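Local structure of dehalogenase (Rhodospirillaceae, 6A41) at residues H56-V61 / E68-R73; P121-R126 / D170-N175. The protein probably catalyses the removal of halogen from an organic substrate, as a member of the NAD(P)-binding Rossmann clan related to enoyl-acyl carrier protein reductases. All coordinates share one frame; numbering follows the deposited sequence.

Interaction 1. Residues H56-V61 / E68-R73; sequences HALSAV and ELALKR
ND1 of H56 lies 3.3 Å from CZ of R73, over the centre of the guanidinium. No hydrogen bond spans this contact; the two flat groups are stacked instead. Their planes are 17° apart and their centres 3.6 Å. CZ sits off the centre of the imidazole, nearer its ND1–CE1 side. CD of R73 adds a CH-pi contact, 4.0 Å from the centroid of the H56 ring and over the same face. The R73 chain bends at chi2 (91°), which helps to lay its end flat on the ring. The stack would probably be weaker if the histidine were protonated.

Beside this polar pair the contact is apolar. CD1 of L58 meets CB of A70 at 3.9 Å, and its other methyl, CD2, packs on CA of A70 and CG of L69. CD2 of L69 reaches the loop and touches CB of A60 at 3.8 Å. The same methyl lies beside OG of S59.

The contact joins edge strand 56-57 and the loop after it to helix 63-74. H56 and L58 make backbone bonds to strand 31-34, and L33 of that strand touches H56, A70 and R73. Helix 42-51 packs on H56 and S59 through E49 and R45.

Interaction 2. Residues P121-R126 / D170-N175; sequences PSMRKR and DSITVN
R124 and D170 form a salt bridge between the C-terminal part of helix 98-126 and the turn leading into strand 172-179. NH1 of R124 donates to OD2 of D170 at 2.9 Å, with an N-H...O angle of 162°. The oxygen lies in the guanidinium plane, at its edge. Seen from the aspartate, the donor comes from above the carboxylate plane, 52° out of it. The two planes are almost perpendicular, and one nitrogen meets one oxygen. The R124 chain is extended from CG to NE and passes OD2 on the way, with CB of R124 3.3 Å from that oxygen.

Both groups have further partners. NH2 of R124 makes a weak hydrogen bond to the carbonyl O of E166. OD1 of D170 forms a salt bridge with NZ of K127, so each carboxylate oxygen has a basic partner. With an alanine in place of R124, D170 OD2 would probably lose its charged mate and the E166 carbonyl its weak donor.

Next to the charges lies a small apolar contact. The CB of I172 is directed at the helix, and its CD1 reaches CB of M123, a selenomethionine, at 3.5 Å. CD1 also touches CG of R124 at 4.0 Å. The selenium end of M123 turns off elsewhere, so M123 meets the I172 side chain through CB. L167 of helix 160-167 packs on both R124 and I172, and I131 of strand 129-136 touches M123.

The salt bridge lies beside this buried I172–M123 contact. Two basic side chains at one carboxylate, R124 and K127, would probably stabilise the charged form of D170.

Overall arrangement
From the N terminus, interaction 1 comes first. It closes a short loop, in which 56-61 leads directly into helix 63-74. The chain then runs through strand 79-83 into the long helix 98-126, whose C-terminal part opens interaction 2. This second loop is longer. It passes through strand 129-136 and helices 147-158 and 160-167 before 170-175 closes it. The two contacts are in series and neither nest nor cross. They lie about 19 Å apart, centre to centre, yet touch where CD2 of L71 packs on OG of S122 at 3.7 Å. Both tie helices to one parallel Rossmann-type sheet: interaction 1 at edge strand 56-57, interaction 2 at strand 172-179, next to 236-239, the outermost strand on the other side within this chain.

Interaction 1. Residues H56-V61 / E68-R73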
loop_
_atom_site.group_PDB
_atom_site.type_symbol
_atom_site.label_atom_id
_atom_site.label_comp_id
_atom_site.label_asym_id
_atom_site.label_seq_id
_atom_site.Cartn_x
_atom_site.Cartn_y
_atom_site.Cartn_z
ATOM N N HIS A 56 9.268 -0.139 36.516
ATOM C CA HIS A 56 9.335 -1.376 37.343
ATOM C C HIS A 56 9.801 -2.571 36.462
ATOM O O HIS A 56 9.105 -2.998 35.483
ATOM C CB HIS A 56 7.974 -1.689 37.910
ATOM C CG HIS A 56 7.945 -2.953 38.748
ATOM N ND1 HIS A 56 8.421 -3.003 40.050
ATOM C CD2 HIS A 56 7.466 -4.195 38.485
ATOM C CE1 HIS A 56 8.322 -4.254 40.509
ATOM N NE2 HIS A 56 7.686 -4.982 39.599
ATOM N N ALA A 57 10.887 -3.196 36.840
ATOM C CA ALA A 57 11.373 -4.409 36.159
ATOM C C ALA A 57 10.649 -5.635 36.772
ATOM O O ALA A 57 10.746 -5.883 37.992
ATOM C CB ALA A 57 12.882 -4.492 36.313
ATOM N N LEU A 58 9.936 -6.407 35.958
ATOM C CA LEU A 58 9.195 -7.567 36.446
ATOM C C LEU A 58 10.138 -8.755 36.567
ATOM O O LEU A 58 11.010 -9.012 35.670
ATOM C CB LEU A 58 8.127 -7.921 35.414
ATOM C CG LEU A 58 7.056 -6.826 35.336
ATOM C CD1 LEU A 58 6.300 -6.984 33.996
ATOM C CD2 LEU A 58 6.056 -7.017 36.448
ATOM N N SER A 59 10.021 -9.475 37.660
ATOM C CA SER A 59 11.000 -10.527 37.935
ATOM C C SER A 59 10.586 -11.863 37.255
ATOM O O SER A 59 11.395 -12.749 37.107
ATOM C CB SER A 59 11.194 -10.686 39.463
ATOM O OG SER A 59 9.937 -10.969 39.995
ATOM N N ALA A 60 9.376 -11.959 36.724
ATOM C CA ALA A 60 8.966 -13.181 35.954
ATOM C C ALA A 60 9.263 -12.967 34.517
ATOM O O ALA A 60 9.063 -11.845 33.988
ATOM C CB ALA A 60 7.500 -13.512 36.160
ATOM N N VAL A 61 9.820 -14.010 33.902
ATOM C CA VAL A 61 10.311 -13.895 32.523
ATOM C C VAL A 61 9.520 -14.699 31.542
ATOM O O VAL A 61 9.490 -14.302 30.387
ATOM C CB VAL A 61 11.805 -14.235 32.352
ATOM C CG1 VAL A 61 12.615 -13.250 33.226
ATOM C CG2 VAL A 61 12.121 -15.691 32.664
ATOM N N GLU A 68 0.686 -12.346 34.401
ATOM C CA GLU A 68 -0.045 -12.404 35.648
ATOM C C GLU A 68 0.570 -11.444 36.689
ATOM O O GLU A 68 -0.178 -10.744 37.392
ATOM C CB GLU A 68 -0.028 -13.834 36.172
ATOM C CG GLU A 68 -0.687 -13.983 37.549
ATOM C CD GLU A 68 -0.625 -15.403 38.110
ATOM O OE1 GLU A 68 -0.547 -16.395 37.337
ATOM O OE2 GLU A 68 -0.666 -15.529 39.326
ATOM N N LEU A 69 1.902 -11.428 36.766
ATOM C CA LEU A 69 2.596 -10.508 37.601
ATOM C C LEU A 69 2.393 -9.030 37.221
ATOM O O LEU A 69 2.209 -8.170 38.116
ATOM C CB LEU A 69 4.073 -10.843 37.568
ATOM C CG LEU A 69 4.939 -10.199 38.626
ATOM C CD1 LEU A 69 4.505 -10.526 40.061
ATOM C CD2 LEU A 69 6.401 -10.609 38.358
ATOM N N ALA A 70 2.469 -8.728 35.939
ATOM C CA ALA A 70 2.273 -7.331 35.420
ATOM C C ALA A 70 0.911 -6.920 35.850
ATOM O O ALA A 70 0.720 -5.835 36.408
ATOM C CB ALA A 70 2.373 -7.306 33.909
ATOM N N LEU A 71 -0.080 -7.776 35.664
ATOM C CA LEU A 71 -1.470 -7.416 35.993
ATOM C C LEU A 71 -1.701 -7.219 37.470
ATOM O O LEU A 71 -2.454 -6.364 37.859
ATOM C CB LEU A 71 -2.456 -8.487 35.499
ATOM C CG LEU A 71 -2.717 -8.353 33.999
ATOM C CD1 LEU A 71 -3.540 -9.537 33.543
ATOM C CD2 LEU A 71 -3.545 -7.038 33.661
ATOM N N LYS A 72 -1.140 -8.078 38.306
ATOM C CA LYS A 72 -1.128 -7.866 39.749
ATOM C C LYS A 72 -0.549 -6.527 40.240
ATOM O O LYS A 72 -0.968 -6.002 41.252
ATOM C CB LYS A 72 -0.313 -8.973 40.416
ATOM C CG LYS A 72 -1.088 -10.086 41.016
ATOM C CD LYS A 72 -1.134 -9.926 42.549
ATOM C CE LYS A 72 -1.192 -11.267 43.249
ATOM N NZ LYS A 72 -2.230 -12.146 42.580
ATOM N N ARG A 73 0.406 -5.940 39.535
ATOM C CA ARG A 73 1.068 -4.764 40.057
ATOM C C ARG A 73 0.061 -3.635 40.298
ATOM O O ARG A 73 0.094 -3.074 41.394
ATOM C CB ARG A 73 2.197 -4.301 39.119
ATOM C CG ARG A 73 2.909 -3.031 39.548
ATOM C CD ARG A 73 4.072 -3.369 40.393
ATOM N NE ARG A 73 4.900 -2.218 40.693
ATOM C CZ ARG A 73 5.758 -2.162 41.716
ATOM N NH1 ARG A 73 5.906 -3.171 42.566
ATOM N NH2 ARG A 73 6.475 -1.066 41.906
#

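Interaction 2. Residues P121-R126 / D170-N175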
loop_
_atom_site.group_PDB
_atom_site.type_symbol
_atom_site.label_atom_id
_atom_site.label_comp_id
_atom_site.label_asym_id
_atom_site.label_seq_id
_atom_site.Cartn_x
_atom_site.Cartn_y
_atom_site.Cartn_z
ATOM N N PRO A 121 -7.488 -10.280 27.073
ATOM C CA PRO A 121 -8.693 -10.525 27.814
ATOM C C PRO A 121 -8.952 -9.499 28.953
ATOM O O PRO A 121 -10.116 -9.113 29.190
ATOM C CB PRO A 121 -8.475 -11.926 28.400
ATOM C CG PRO A 121 -7.566 -12.582 27.480
ATOM C CD PRO A 121 -6.698 -11.524 26.908
ATOM N N SER A 122 -7.899 -9.061 29.605
ATOM C CA SER A 122 -8.034 -8.035 30.651
ATOM C C SER A 122 -8.501 -6.686 30.117
ATOM O O SER A 122 -9.250 -5.981 30.787
ATOM C CB SER A 122 -6.722 -7.846 31.421
ATOM O OG SER A 122 -5.694 -7.247 30.602
HETATM N N MSE A 123 -8.088 -6.356 28.900
HETATM C CA MSE A 123 -8.488 -5.108 28.212
HETATM C C MSE A 123 -9.906 -5.178 27.806
HETATM O O MSE A 123 -10.621 -4.170 27.879
HETATM C CB MSE A 123 -7.624 -4.848 26.979
HETATM C CG MSE A 123 -6.163 -4.780 27.378
HETATM SE SE MSE A 123 -5.085 -4.342 25.787
HETATM C CE MSE A 123 -3.512 -3.643 26.679
ATOM N N ARG A 124 -10.358 -6.354 27.335
ATOM C CA ARG A 124 -11.704 -6.455 26.851
ATOM C C ARG A 124 -12.746 -6.171 27.961
ATOM O O ARG A 124 -13.770 -5.515 27.721
ATOM C CB ARG A 124 -11.979 -7.794 26.197
ATOM C CG ARG A 124 -11.149 -8.047 24.910
ATOM C CD ARG A 124 -11.829 -9.294 24.345
ATOM N NE ARG A 124 -11.454 -9.865 23.108
ATOM C CZ ARG A 124 -12.041 -9.591 21.974
ATOM N NH1 ARG A 124 -12.937 -8.650 21.854
ATOM N NH2 ARG A 124 -11.616 -10.201 20.920
ATOM N N LYS A 125 -12.417 -6.687 29.132
ATOM C CA LYS A 125 -13.268 -6.563 30.277
ATOM C C LYS A 125 -13.349 -5.092 30.590
ATOM O O LYS A 125 -14.375 -4.698 31.042
ATOM C CB LYS A 125 -12.621 -7.284 31.467
ATOM C CG LYS A 125 -12.711 -8.812 31.559
ATOM C CD LYS A 125 -14.150 -9.233 31.704
ATOM C CE LYS A 125 -14.206 -10.618 32.300
ATOM N NZ LYS A 125 -15.616 -11.058 32.442
ATOM N N ARG A 126 -12.224 -4.341 30.478
ATOM C CA ARG A 126 -12.211 -2.802 30.618
ATOM C C ARG A 126 -12.821 -1.954 29.463
ATOM O O ARG A 126 -13.231 -0.807 29.676
ATOM C CB ARG A 126 -10.760 -2.285 30.879
ATOM C CG ARG A 126 -10.172 -2.968 32.105
ATOM C CD ARG A 126 -8.652 -3.056 32.195
ATOM N NE ARG A 126 -7.989 -1.888 31.610
ATOM C CZ ARG A 126 -8.037 -0.661 32.169
ATOM N NH1 ARG A 126 -8.665 -0.430 33.343
ATOM N NH2 ARG A 126 -7.412 0.318 31.588
ATOM N N ASP A 170 -14.369 -3.561 21.237
ATOM C CA ASP A 170 -14.069 -3.311 22.643
ATOM C C ASP A 170 -13.190 -2.074 22.885
ATOM O O ASP A 170 -12.627 -1.909 23.954
ATOM C CB ASP A 170 -13.440 -4.544 23.189
ATOM C CG ASP A 170 -14.498 -5.661 23.511
ATOM O OD1 ASP A 170 -15.721 -5.357 23.477
ATOM O OD2 ASP A 170 -14.062 -6.791 23.791
ATOM N N SER A 171 -13.100 -1.234 21.844
ATOM C CA SER A 171 -12.362 -0.035 21.801
ATOM C C SER A 171 -10.836 -0.207 21.966
ATOM O O SER A 171 -10.139 0.777 22.153
ATOM C CB SER A 171 -12.873 1.018 22.797
ATOM O OG SER A 171 -14.264 1.191 22.677
ATOM N N ILE A 172 -10.286 -1.347 21.761
ATOM C CA ILE A 172 -8.880 -1.485 21.897
ATOM C C ILE A 172 -8.287 -1.275 20.519
ATOM O O ILE A 172 -8.759 -1.869 19.521
ATOM C CB ILE A 172 -8.641 -2.931 22.339
ATOM C CG1 ILE A 172 -9.226 -3.133 23.747
ATOM C CG2 ILE A 172 -7.188 -3.345 22.256
ATOM C CD1 ILE A 172 -9.442 -4.581 23.984
ATOM N N THR A 173 -7.243 -0.459 20.420
ATOM C CA THR A 173 -6.592 -0.298 19.096
ATOM C C THR A 173 -5.372 -1.216 18.975
ATOM O O THR A 173 -4.770 -1.589 19.963
ATOM C CB THR A 173 -6.142 1.145 18.801
ATOM O OG1 THR A 173 -5.030 1.508 19.629
ATOM C CG2 THR A 173 -7.281 2.131 18.963
ATOM N N VAL A 174 -5.051 -1.587 17.765
ATOM C CA VAL A 174 -3.933 -2.440 17.470
ATOM C C VAL A 174 -3.219 -1.816 16.264
ATOM O O VAL A 174 -3.757 -1.737 15.195
ATOM C CB VAL A 174 -4.335 -3.827 17.117
ATOM C CG1 VAL A 174 -3.113 -4.698 16.960
ATOM C CG2 VAL A 174 -5.219 -4.466 18.163
ATOM N N ASN A 175 -1.972 -1.517 16.475
ATOM C CA ASN A 175 -1.113 -0.893 15.433
ATOM C C ASN A 175 0.316 -1.464 15.507
ATOM O O ASN A 175 0.710 -2.128 16.498
ATOM C CB ASN A 175 -1.041 0.613 15.694
ATOM C CG ASN A 175 -2.373 1.292 15.498
ATOM O OD1 ASN A 175 -2.975 1.808 16.502
ATOM N ND2 ASN A 175 -2.917 1.240 14.370
#